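Local atomic coordinates of aminotransferase, class I and II (Erwinia tasmaniensis, PDB entry 5Z0Q), a protein that binds pyridoxal-5'-phosphate and belongs to the class I and II aminotransferase family of pyridoxal-phosphate-dependent proteins. Residues D23-K28 and L38-T43; G350-R355 and F362-F367; F13-D18 and C369-L374. One frame throughout, in Å; residues are numbered along the deposited sequence.

Contact 1. Residues D23-K28 and L38-T43; sequences DSLKWK and LWIADT
Trp39 turns the edge of its indole to the backbone of Leu25 and Lys26, and a hydrogen bond and an edge contact close the two loops here. Trp39 NE1 donates to Lys26 O at 3.1 Å with an N-H...O angle of 160°. The oxygen lies near the ring plane and the nitrogen meets one of its lone pairs in the carbonyl plane, which would limit how far the indole can turn. Farther along the same edge, Trp39 CZ2 comes within 3.2 Å of Leu25 O.

The Lys26 side chain does the other half of the work. It is buried and runs fully extended, CG anti to the backbone N (chi1 -173°), passing Ile40 and then Asp42. Lys26 CB rests 3.6 Å from Ile40 CG2, its CD passes Asp42 OD1, and Lys26 NZ reaches Asp42 O at 3.1 Å, nearly head-on to the carbonyl. The same oxygen accepts a second bond from Asn366 ND2. Lys26 NZ stays 4.3 Å from Asp42 OD1, too far for a salt bridge, although the nearby carboxylate would probably still steady the ammonium group.

These loops flank the short strand 36-38, one edge strand of the smaller sheet in this aminotransferase fold. Between Ile40 and Asp42 the chain makes an inverse gamma turn centred on Ala41, which swings Asp42 back toward the lysine.

The Leu25 side is looser. Leu25 CG meets Trp39 CH2 at 3.9 Å and Leu25 CD2 meets Ile40 CD1 at 3.8 Å, each pair of side chains crossing at about a right angle. All three residues are partly exposed. Val68 of the second subunit packs on Leu25 here, and the Ile40 side chain lies about 7 Å from the bound pyridoxal-5'-phosphate.

Contact 2. Residues G350-R355 and F362-F367; sequences GFSSGR and FVRFNF
Phe351 and Phe365 meet obliquely, ring centroids 4.9 Å apart and planes inclined at 42°, so that CE1 and CZ of the first lie against CD2 and CE2 of the second. Phe351 also leans on Val363, Phe351 CD2 lying 3.8 Å from Val363 CG2, while its CB lies near the carbonyl oxygen of Arg364. Beyond this pair, Phe344 meets the ring of Phe351, and helix 371-385 covers Phe365.

Ser352 and Arg364 point to the other face of the sheet from Ser353 and Val363, and Ser352 CB touches Arg364 CB at 3.6 Å. The two strands, 349-353 and 362-364, form a beta hairpin in which Ser352 and Arg364 are an antiparallel hydrogen-bonded pair: Arg364 N gives a nearly straight bond to Ser352 O (2.9 Å, 174°), and Ser352 N returns a longer one to Arg364 O (3.3 Å). Past the non-hydrogen-bonded pair Ser353 and Val363, Gly354 N makes a weak bond to Phe362 O.

The arginine starts out extended and then bends at chi3 (68°), folding its guanidinium back beside the serine. Ser352 OG remains 3.7 Å from Arg364 NH2, a contact too long for a bond. NH2 bonds instead to Trp39 O, to which Ser352 OG also makes a weak bond, and NH1 makes a weak bond to Asn176 of the cofactor pocket. Bonds at both terminal nitrogens, one of them weak, would restrict how the buried guanidinium turns, with the side chain about 5 Å from the pyridoxal-5'-phosphate.

Contact 3. Residues F13-D18 and C369-L374; sequences FDQRID and CPRQLL
The guanidinium of Arg371 receives Gln15 at its edge: Gln15 NE2 lies near the guanidinium plane, 3.3 Å from Arg371 NH1, while the amide itself is turned steeply, its plane 75° from that of the guanidinium. Both nitrogens are donors as modelled, so this is a contact and not a hydrogen bond. Amide oxygen and nitrogen are hard to tell apart at 2.77 Å, and the assignment deserves caution. The guanidinium also makes a cation-pi interaction with the ring of Tyr299, on helix 290-313, and Gln15 touches that same tyrosine.

The contact sets a type I beta turn, Phe13 to Arg16, against the start of the C-terminal helix 371-385, with Pro370 at the N-cap position. The helix begins at once: Leu374 N bonds to Pro370 O at 3.2 Å. At the same end, Arg371 N donates to the hydroxyl of Tyr299, so this one tyrosine serves both the backbone and the side chain of the first helical residue. Arg371 leaves the helix extended and bends at chi3 (-61°), which turns its end toward the glutamine.

Pro370 fills the middle of the contact. Its CB and CG lie against carbonyl oxygens of the N-terminal segment: Pro370 CG is 3.6 Å from Arg16 O, and Pro370 CB 3.8 Å from Asp14 O. Ile17 comes in across the proline at about a right angle, Ile17 CG1 placed 3.7 Å from Pro370 CG. Most of the touching residues are exposed, and Gln372 also meets a crystal neighbour, so its conformation may owe something to the lattice. Ile17 CD1 ends 3.4 Å from the atom modelled as Gln372 OE1.

Overall arrangement
Contacts 1 and 2 share the smaller sheet, and helix 371-385 connects them to contact 3. Contacts 1 and 2, with centres about 12 Å apart, are joined where strands 36-38 and 349-353 run side by side, Leu38 N probably bonding to Gly350 O. Along the chain they come one after the other, and both fall within the span that contact 3 closes by bringing the N-terminal segment to helix 371-385. The centre of contact 3 is about 14 Å from that of contact 1, where Leu373 touches Trp27, and about 19 Å from that of contact 2, where Leu374 packs on Phe365. Contacts 1 and 2 approach the cofactor; contact 3 stays at the surface.

Contact 1. Residues D23-K28 and L38-T43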
loop_
_atom_site.group_PDB
_atom_site.type_symbol
_atom_site.label_atom_id
_atom_site.label_comp_id
_atom_site.label_asym_id
_atom_site.label_seq_id
_atom_site.Cartn_x
_atom_site.Cartn_y
_atom_site.Cartn_z
ATOM N N ASP A 23 -5.550 13.690 11.988
ATOM C CA ASP A 23 -5.883 13.266 10.635
ATOM C C ASP A 23 -6.875 12.112 10.622
ATOM O O ASP A 23 -7.056 11.474 9.580
ATOM C CB ASP A 23 -4.614 12.884 9.866
ATOM C CG ASP A 23 -3.814 11.794 10.554
ATOM O OD1 ASP A 23 -4.168 11.411 11.690
ATOM O OD2 ASP A 23 -2.826 11.317 9.956
ATOM N N SER A 24 -7.529 11.839 11.748
ATOM C CA SER A 24 -8.444 10.708 11.838
ATOM C C SER A 24 -9.674 10.934 10.969
ATOM O O SER A 24 -10.334 11.973 11.064
ATOM C CB SER A 24 -8.861 10.480 13.290
ATOM O OG SER A 24 -9.900 9.520 13.376
ATOM N N LEU A 25 -9.984 9.950 10.121
ATOM C CA LEU A 25 -11.202 10.021 9.324
ATOM C C LEU A 25 -12.442 9.952 10.202
ATOM O O LEU A 25 -13.504 10.454 9.817
ATOM C CB LEU A 25 -11.208 8.893 8.286
ATOM C CG LEU A 25 -12.415 8.776 7.351
ATOM C CD1 LEU A 25 -12.652 10.084 6.616
ATOM C CD2 LEU A 25 -12.211 7.634 6.366
ATOM N N LYS A 26 -12.324 9.345 11.385
ATOM C CA LYS A 26 -13.472 9.198 12.273
ATOM C C LYS A 26 -13.978 10.553 12.753
ATOM O O LYS A 26 -15.174 10.849 12.660
ATOM C CB LYS A 26 -13.095 8.312 13.462
ATOM C CG LYS A 26 -14.264 7.957 14.366
ATOM C CD LYS A 26 -13.837 7.016 15.481
ATOM C CE LYS A 26 -15.037 6.511 16.266
ATOM N NZ LYS A 26 -14.644 5.573 17.354
ATOM N N TRP A 27 -13.079 11.394 13.263
ATOM C CA TRP A 27 -13.458 12.654 13.886
ATOM C C TRP A 27 -13.442 13.833 12.919
ATOM O O TRP A 27 -13.396 14.984 13.367
ATOM C CB TRP A 27 -12.544 12.941 15.078
ATOM C CG TRP A 27 -12.795 12.037 16.240
ATOM C CD1 TRP A 27 -12.308 10.778 16.422
ATOM C CD2 TRP A 27 -13.606 12.323 17.384
ATOM N NE1 TRP A 27 -12.763 10.260 17.609
ATOM C CE2 TRP A 27 -13.563 11.190 18.219
ATOM C CE3 TRP A 27 -14.365 13.427 17.784
ATOM C CZ2 TRP A 27 -14.249 11.130 19.431
ATOM C CZ3 TRP A 27 -15.044 13.366 18.986
ATOM C CH2 TRP A 27 -14.981 12.226 19.796
ATOM N N LYS A 28 -13.485 13.579 11.609
ATOM C CA LYS A 28 -13.530 14.653 10.629
ATOM C C LYS A 28 -14.729 14.591 9.694
ATOM O O LYS A 28 -14.986 15.574 8.988
ATOM C CB LYS A 28 -12.241 14.678 9.794
ATOM C CG LYS A 28 -11.141 15.526 10.412
ATOM C CD LYS A 28 -9.918 15.601 9.516
ATOM C CE LYS A 28 -8.967 16.690 9.982
ATOM N NZ LYS A 28 -7.701 16.699 9.197
ATOM N N LEU A 38 -19.360 7.736 15.758
ATOM C CA LEU A 38 -19.408 6.362 16.250
ATOM C C LEU A 38 -19.619 5.400 15.091
ATOM O O LEU A 38 -20.403 4.449 15.185
ATOM C CB LEU A 38 -20.507 6.189 17.297
ATOM C CG LEU A 38 -20.484 7.136 18.498
ATOM C CD1 LEU A 38 -21.834 7.145 19.188
ATOM C CD2 LEU A 38 -19.386 6.745 19.472
ATOM N N TRP A 39 -18.916 5.630 13.979
ATOM C CA TRP A 39 -19.190 4.912 12.737
ATOM C C TRP A 39 -18.016 4.036 12.313
ATOM O O TRP A 39 -18.096 2.814 12.457
ATOM C CB TRP A 39 -19.589 5.905 11.639
ATOM C CG TRP A 39 -18.569 6.973 11.350
ATOM C CD1 TRP A 39 -18.166 7.976 12.185
ATOM C CD2 TRP A 39 -17.832 7.146 10.133
ATOM N NE1 TRP A 39 -17.219 8.754 11.566
ATOM C CE2 TRP A 39 -16.997 8.267 10.305
ATOM C CE3 TRP A 39 -17.794 6.459 8.916
ATOM C CZ2 TRP A 39 -16.136 8.717 9.308
ATOM C CZ3 TRP A 39 -16.940 6.906 7.927
ATOM C CH2 TRP A 39 -16.123 8.025 8.128
ATOM N N ILE A 40 -16.926 4.611 11.801
ATOM C CA ILE A 40 -15.870 3.812 11.192
ATOM C C ILE A 40 -15.208 2.928 12.244
ATOM O O ILE A 40 -15.095 3.293 13.424
ATOM C CB ILE A 40 -14.849 4.720 10.479
ATOM C CG1 ILE A 40 -13.991 3.911 9.504
ATOM C CG2 ILE A 40 -13.977 5.458 11.480
ATOM C CD1 ILE A 40 -13.102 4.767 8.624
ATOM N N ALA A 41 -14.776 1.742 11.814
ATOM C CA ALA A 41 -14.374 0.675 12.731
ATOM C C ALA A 41 -12.922 0.866 13.173
ATOM O O ALA A 41 -11.999 0.166 12.749
ATOM C CB ALA A 41 -14.589 -0.684 12.083
ATOM N N ASP A 42 -12.732 1.842 14.056
ATOM C CA ASP A 42 -11.469 2.018 14.753
ATOM C C ASP A 42 -11.759 2.613 16.122
ATOM O O ASP A 42 -12.765 3.300 16.315
ATOM C CB ASP A 42 -10.487 2.901 13.965
ATOM C CG ASP A 42 -10.919 4.357 13.899
ATOM O OD1 ASP A 42 -12.134 4.630 13.982
ATOM O OD2 ASP A 42 -10.037 5.230 13.754
ATOM N N THR A 43 -10.881 2.328 17.074
ATOM C CA THR A 43 -11.075 2.808 18.432
ATOM C C THR A 43 -10.341 4.128 18.643
ATOM O O THR A 43 -9.446 4.503 17.881
ATOM C CB THR A 43 -10.598 1.768 19.448
ATOM O OG1 THR A 43 -9.201 1.509 19.257
ATOM C CG2 THR A 43 -11.375 0.469 19.283
#

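Contact 2. Residues G350-R355 and F362-F367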
loop_
_atom_site.group_PDB
_atom_site.type_symbol
_atom_site.label_atom_id
_atom_site.label_comp_id
_atom_site.label_asym_id
_atom_site.label_seq_id
_atom_site.Cartn_x
_atom_site.Cartn_y
_atom_site.Cartn_z
ATOM N N GLY A 350 -23.588 9.899 15.169
ATOM C CA GLY A 350 -23.063 9.505 13.875
ATOM C C GLY A 350 -22.727 8.031 13.783
ATOM O O GLY A 350 -21.603 7.622 14.090
ATOM N N PHE A 351 -23.696 7.227 13.358
ATOM C CA PHE A 351 -23.527 5.788 13.233
ATOM C C PHE A 351 -23.145 5.417 11.806
ATOM O O PHE A 351 -23.268 6.210 10.870
ATOM C CB PHE A 351 -24.812 5.058 13.638
ATOM C CG PHE A 351 -25.202 5.262 15.071
ATOM C CD1 PHE A 351 -24.238 5.464 16.045
ATOM C CD2 PHE A 351 -26.537 5.251 15.444
ATOM C CE1 PHE A 351 -24.599 5.652 17.368
ATOM C CE2 PHE A 351 -26.905 5.437 16.764
ATOM C CZ PHE A 351 -25.935 5.638 17.727
ATOM N N SER A 352 -22.673 4.182 11.649
ATOM C CA SER A 352 -22.468 3.607 10.326
ATOM C C SER A 352 -23.811 3.141 9.780
ATOM O O SER A 352 -24.487 2.315 10.402
ATOM C CB SER A 352 -21.477 2.446 10.385
ATOM O OG SER A 352 -20.139 2.912 10.384
ATOM N N SER A 353 -24.201 3.680 8.627
ATOM C CA SER A 353 -25.472 3.306 8.023
ATOM C C SER A 353 -25.455 1.840 7.613
ATOM O O SER A 353 -24.500 1.366 6.988
ATOM C CB SER A 353 -25.759 4.190 6.811
ATOM O OG SER A 353 -26.984 3.824 6.199
ATOM N N GLY A 354 -26.516 1.119 7.973
ATOM C CA GLY A 354 -26.628 -0.279 7.601
ATOM C C GLY A 354 -26.879 -0.519 6.128
ATOM O O GLY A 354 -26.743 -1.661 5.675
ATOM N N ARG A 355 -27.245 0.524 5.376
ATOM C CA ARG A 355 -27.479 0.360 3.944
ATOM C C ARG A 355 -26.208 -0.075 3.227
ATOM O O ARG A 355 -26.258 -0.870 2.282
ATOM C CB ARG A 355 -28.015 1.663 3.349
ATOM C CG ARG A 355 -28.321 1.591 1.864
ATOM C CD ARG A 355 -28.818 2.929 1.333
ATOM N NE ARG A 355 -30.007 3.393 2.042
ATOM C CZ ARG A 355 -31.250 3.039 1.730
ATOM N NH1 ARG A 355 -31.473 2.211 0.719
ATOM N NH2 ARG A 355 -32.273 3.512 2.431
ATOM N N PHE A 362 -30.767 -1.103 9.899
ATOM C CA PHE A 362 -29.834 -1.221 11.007
ATOM C C PHE A 362 -28.846 -0.060 11.010
ATOM O O PHE A 362 -28.657 0.635 10.008
ATOM C CB PHE A 362 -29.061 -2.542 10.936
ATOM C CG PHE A 362 -29.889 -3.759 11.243
ATOM C CD1 PHE A 362 -30.875 -4.185 10.369
ATOM C CD2 PHE A 362 -29.661 -4.491 12.396
ATOM C CE1 PHE A 362 -31.630 -5.308 10.650
ATOM C CE2 PHE A 362 -30.411 -5.616 12.680
ATOM C CZ PHE A 362 -31.396 -6.024 11.807
ATOM N N VAL A 363 -28.216 0.138 12.165
ATOM C CA VAL A 363 -27.119 1.082 12.326
ATOM C C VAL A 363 -26.019 0.395 13.122
ATOM O O VAL A 363 -26.297 -0.332 14.083
ATOM C CB VAL A 363 -27.569 2.386 13.023
ATOM C CG1 VAL A 363 -28.432 3.222 12.090
ATOM C CG2 VAL A 363 -28.320 2.075 14.312
ATOM N N ARG A 364 -24.770 0.613 12.719
ATOM C CA ARG A 364 -23.636 0.011 13.405
ATOM C C ARG A 364 -23.113 0.967 14.468
ATOM O O ARG A 364 -22.808 2.128 14.174
ATOM C CB ARG A 364 -22.525 -0.359 12.420
ATOM C CG ARG A 364 -21.549 -1.391 12.973
ATOM C CD ARG A 364 -20.487 -1.783 11.959
ATOM N NE ARG A 364 -19.565 -0.687 11.678
ATOM C CZ ARG A 364 -18.445 -0.816 10.976
ATOM N NH1 ARG A 364 -18.102 -1.999 10.482
ATOM N NH2 ARG A 364 -17.663 0.236 10.770
ATOM N N PHE A 365 -23.014 0.477 15.701
ATOM C CA PHE A 365 -22.610 1.277 16.849
ATOM C C PHE A 365 -21.165 0.948 17.205
ATOM O O PHE A 365 -20.838 -0.211 17.485
ATOM C CB PHE A 365 -23.532 1.008 18.040
ATOM C CG PHE A 365 -23.474 2.061 19.114
ATOM C CD1 PHE A 365 -22.342 2.219 19.895
ATOM C CD2 PHE A 365 -24.565 2.877 19.357
ATOM C CE1 PHE A 365 -22.292 3.181 20.883
ATOM C CE2 PHE A 365 -24.520 3.839 20.347
ATOM C CZ PHE A 365 -23.383 3.990 21.109
ATOM N N ASN A 366 -20.307 1.963 17.205
ATOM C CA ASN A 366 -18.903 1.807 17.576
ATOM C C ASN A 366 -18.754 2.240 19.031
ATOM O O ASN A 366 -18.686 3.435 19.330
ATOM C CB ASN A 366 -18.003 2.620 16.651
ATOM C CG ASN A 366 -16.526 2.309 16.841
ATOM O OD1 ASN A 366 -16.105 1.832 17.896
ATOM N ND2 ASN A 366 -15.731 2.581 15.813
ATOM N N PHE A 367 -18.706 1.267 19.940
ATOM C CA PHE A 367 -18.455 1.545 21.347
ATOM C C PHE A 367 -16.992 1.333 21.725
ATOM O O PHE A 367 -16.684 1.121 22.903
ATOM C CB PHE A 367 -19.376 0.705 22.238
ATOM C CG PHE A 367 -19.260 -0.780 22.029
ATOM C CD1 PHE A 367 -18.354 -1.531 22.762
ATOM C CD2 PHE A 367 -20.083 -1.432 21.124
ATOM C CE1 PHE A 367 -18.257 -2.899 22.580
ATOM C CE2 PHE A 367 -19.993 -2.800 20.942
ATOM C CZ PHE A 367 -19.079 -3.534 21.670
#

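Contact 3. Residues F13-D18 and C369-L374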
loop_
_atom_site.group_PDB
_atom_site.type_symbol
_atom_site.label_atom_id
_atom_site.label_comp_id
_atom_site.label_asym_id
_atom_site.label_seq_id
_atom_site.Cartn_x
_atom_site.Cartn_y
_atom_site.Cartn_z
ATOM N N PHE A 13 -4.848 2.735 30.903
ATOM C CA PHE A 13 -5.927 3.670 31.231
ATOM C C PHE A 13 -6.712 3.952 29.948
ATOM O O PHE A 13 -6.473 4.936 29.245
ATOM C CB PHE A 13 -5.376 4.952 31.854
ATOM C CG PHE A 13 -6.432 5.855 32.429
ATOM C CD1 PHE A 13 -6.920 5.643 33.709
ATOM C CD2 PHE A 13 -6.926 6.921 31.695
ATOM C CE1 PHE A 13 -7.888 6.476 34.245
ATOM C CE2 PHE A 13 -7.894 7.757 32.226
ATOM C CZ PHE A 13 -8.375 7.533 33.502
ATOM N N ASP A 14 -7.666 3.073 29.645
ATOM C CA ASP A 14 -8.495 3.213 28.454
ATOM C C ASP A 14 -9.557 4.297 28.592
ATOM O O ASP A 14 -10.292 4.544 27.629
ATOM C CB ASP A 14 -9.156 1.872 28.119
ATOM C CG ASP A 14 -8.190 0.887 27.479
ATOM O OD1 ASP A 14 -7.791 1.115 26.318
ATOM O OD2 ASP A 14 -7.818 -0.107 28.139
ATOM N N GLN A 15 -9.657 4.947 29.750
ATOM C CA GLN A 15 -10.590 6.049 29.947
ATOM C C GLN A 15 -10.036 7.386 29.471
ATOM O O GLN A 15 -10.677 8.418 29.689
ATOM C CB GLN A 15 -10.985 6.151 31.423
ATOM C CG GLN A 15 -11.856 5.007 31.911
ATOM C CD GLN A 15 -12.262 5.160 33.363
ATOM O OE1 GLN A 15 -11.696 5.971 34.097
ATOM N NE2 GLN A 15 -13.251 4.380 33.786
ATOM N N ARG A 16 -8.869 7.389 28.832
ATOM C CA ARG A 16 -8.283 8.630 28.347
ATOM C C ARG A 16 -9.053 9.149 27.139
ATOM O O ARG A 16 -9.479 8.378 26.274
ATOM C CB ARG A 16 -6.811 8.415 27.985
ATOM C CG ARG A 16 -6.056 9.677 27.571
ATOM C CD ARG A 16 -5.882 10.639 28.740
ATOM N NE ARG A 16 -7.071 11.455 28.969
ATOM C CZ ARG A 16 -7.386 12.007 30.136
ATOM N NH1 ARG A 16 -8.492 12.731 30.251
ATOM N NH2 ARG A 16 -6.602 11.827 31.189
ATOM N N ILE A 17 -9.234 10.467 27.085
ATOM C CA ILE A 17 -9.929 11.130 25.986
ATOM C C ILE A 17 -8.911 11.951 25.207
ATOM O O ILE A 17 -8.244 12.827 25.773
ATOM C CB ILE A 17 -11.081 12.015 26.488
ATOM C CG1 ILE A 17 -12.213 11.152 27.051
ATOM C CG2 ILE A 17 -11.594 12.910 25.368
ATOM C CD1 ILE A 17 -13.480 11.926 27.358
ATOM N N ASP A 18 -8.792 11.669 23.914
ATOM C CA ASP A 18 -7.907 12.402 23.022
ATOM C C ASP A 18 -8.706 13.394 22.183
ATOM O O ASP A 18 -9.926 13.285 22.042
ATOM C CB ASP A 18 -7.139 11.444 22.107
ATOM C CG ASP A 18 -6.418 10.353 22.873
ATOM O OD1 ASP A 18 -6.730 10.150 24.066
ATOM O OD2 ASP A 18 -5.535 9.697 22.284
ATOM N N CYS A 369 -14.409 3.202 22.577
ATOM C CA CYS A 369 -14.135 4.569 22.993
ATOM C C CYS A 369 -14.149 4.613 24.514
ATOM O O CYS A 369 -14.622 3.667 25.157
ATOM C CB CYS A 369 -15.175 5.541 22.409
ATOM S SG CYS A 369 -16.878 5.131 22.834
ATOM N N PRO A 370 -13.621 5.679 25.121
ATOM C CA PRO A 370 -13.711 5.802 26.580
ATOM C C PRO A 370 -15.160 5.808 27.044
ATOM O O PRO A 370 -16.056 6.297 26.353
ATOM C CB PRO A 370 -13.017 7.139 26.873
ATOM C CG PRO A 370 -12.973 7.855 25.561
ATOM C CD PRO A 370 -12.840 6.780 24.534
ATOM N N ARG A 371 -15.378 5.245 28.236
ATOM C CA ARG A 371 -16.735 5.045 28.734
ATOM C C ARG A 371 -17.478 6.363 28.910
ATOM O O ARG A 371 -18.708 6.403 28.784
ATOM C CB ARG A 371 -16.691 4.270 30.053
ATOM C CG ARG A 371 -18.050 3.846 30.578
ATOM C CD ARG A 371 -17.917 2.899 31.761
ATOM N NE ARG A 371 -17.220 1.667 31.402
ATOM C CZ ARG A 371 -16.013 1.333 31.847
ATOM N NH1 ARG A 371 -15.367 2.136 32.683
ATOM N NH2 ARG A 371 -15.453 0.193 31.465
ATOM N N GLN A 372 -16.757 7.450 29.195
ATOM C CA GLN A 372 -17.410 8.748 29.330
ATOM C C GLN A 372 -18.067 9.173 28.022
ATOM O O GLN A 372 -19.150 9.771 28.026
ATOM C CB GLN A 372 -16.400 9.798 29.791
ATOM C CG GLN A 372 -17.013 11.149 30.116
ATOM C CD GLN A 372 -15.968 12.210 30.400
ATOM O OE1 GLN A 372 -15.740 13.105 29.586
ATOM N NE2 GLN A 372 -15.329 12.117 31.561
ATOM N N LEU A 373 -17.430 8.865 26.889
ATOM C CA LEU A 373 -18.027 9.186 25.598
ATOM C C LEU A 373 -19.185 8.252 25.270
ATOM O O LEU A 373 -20.121 8.649 24.567
ATOM C CB LEU A 373 -16.966 9.132 24.499
ATOM C CG LEU A 373 -17.409 9.546 23.094
ATOM C CD1 LEU A 373 -17.989 10.955 23.106
ATOM C CD2 LEU A 373 -16.253 9.447 22.110
ATOM N N LEU A 374 -19.144 7.014 25.769
ATOM C CA LEU A 374 -20.252 6.094 25.535
ATOM C C LEU A 374 -21.499 6.528 26.296
ATOM O O LEU A 374 -22.616 6.428 25.774
ATOM C CB LEU A 374 -19.852 4.672 25.931
ATOM C CG LEU A 374 -20.931 3.606 25.728
ATOM C CD1 LEU A 374 -21.302 3.498 24.259
ATOM C CD2 LEU A 374 -20.478 2.260 26.269
#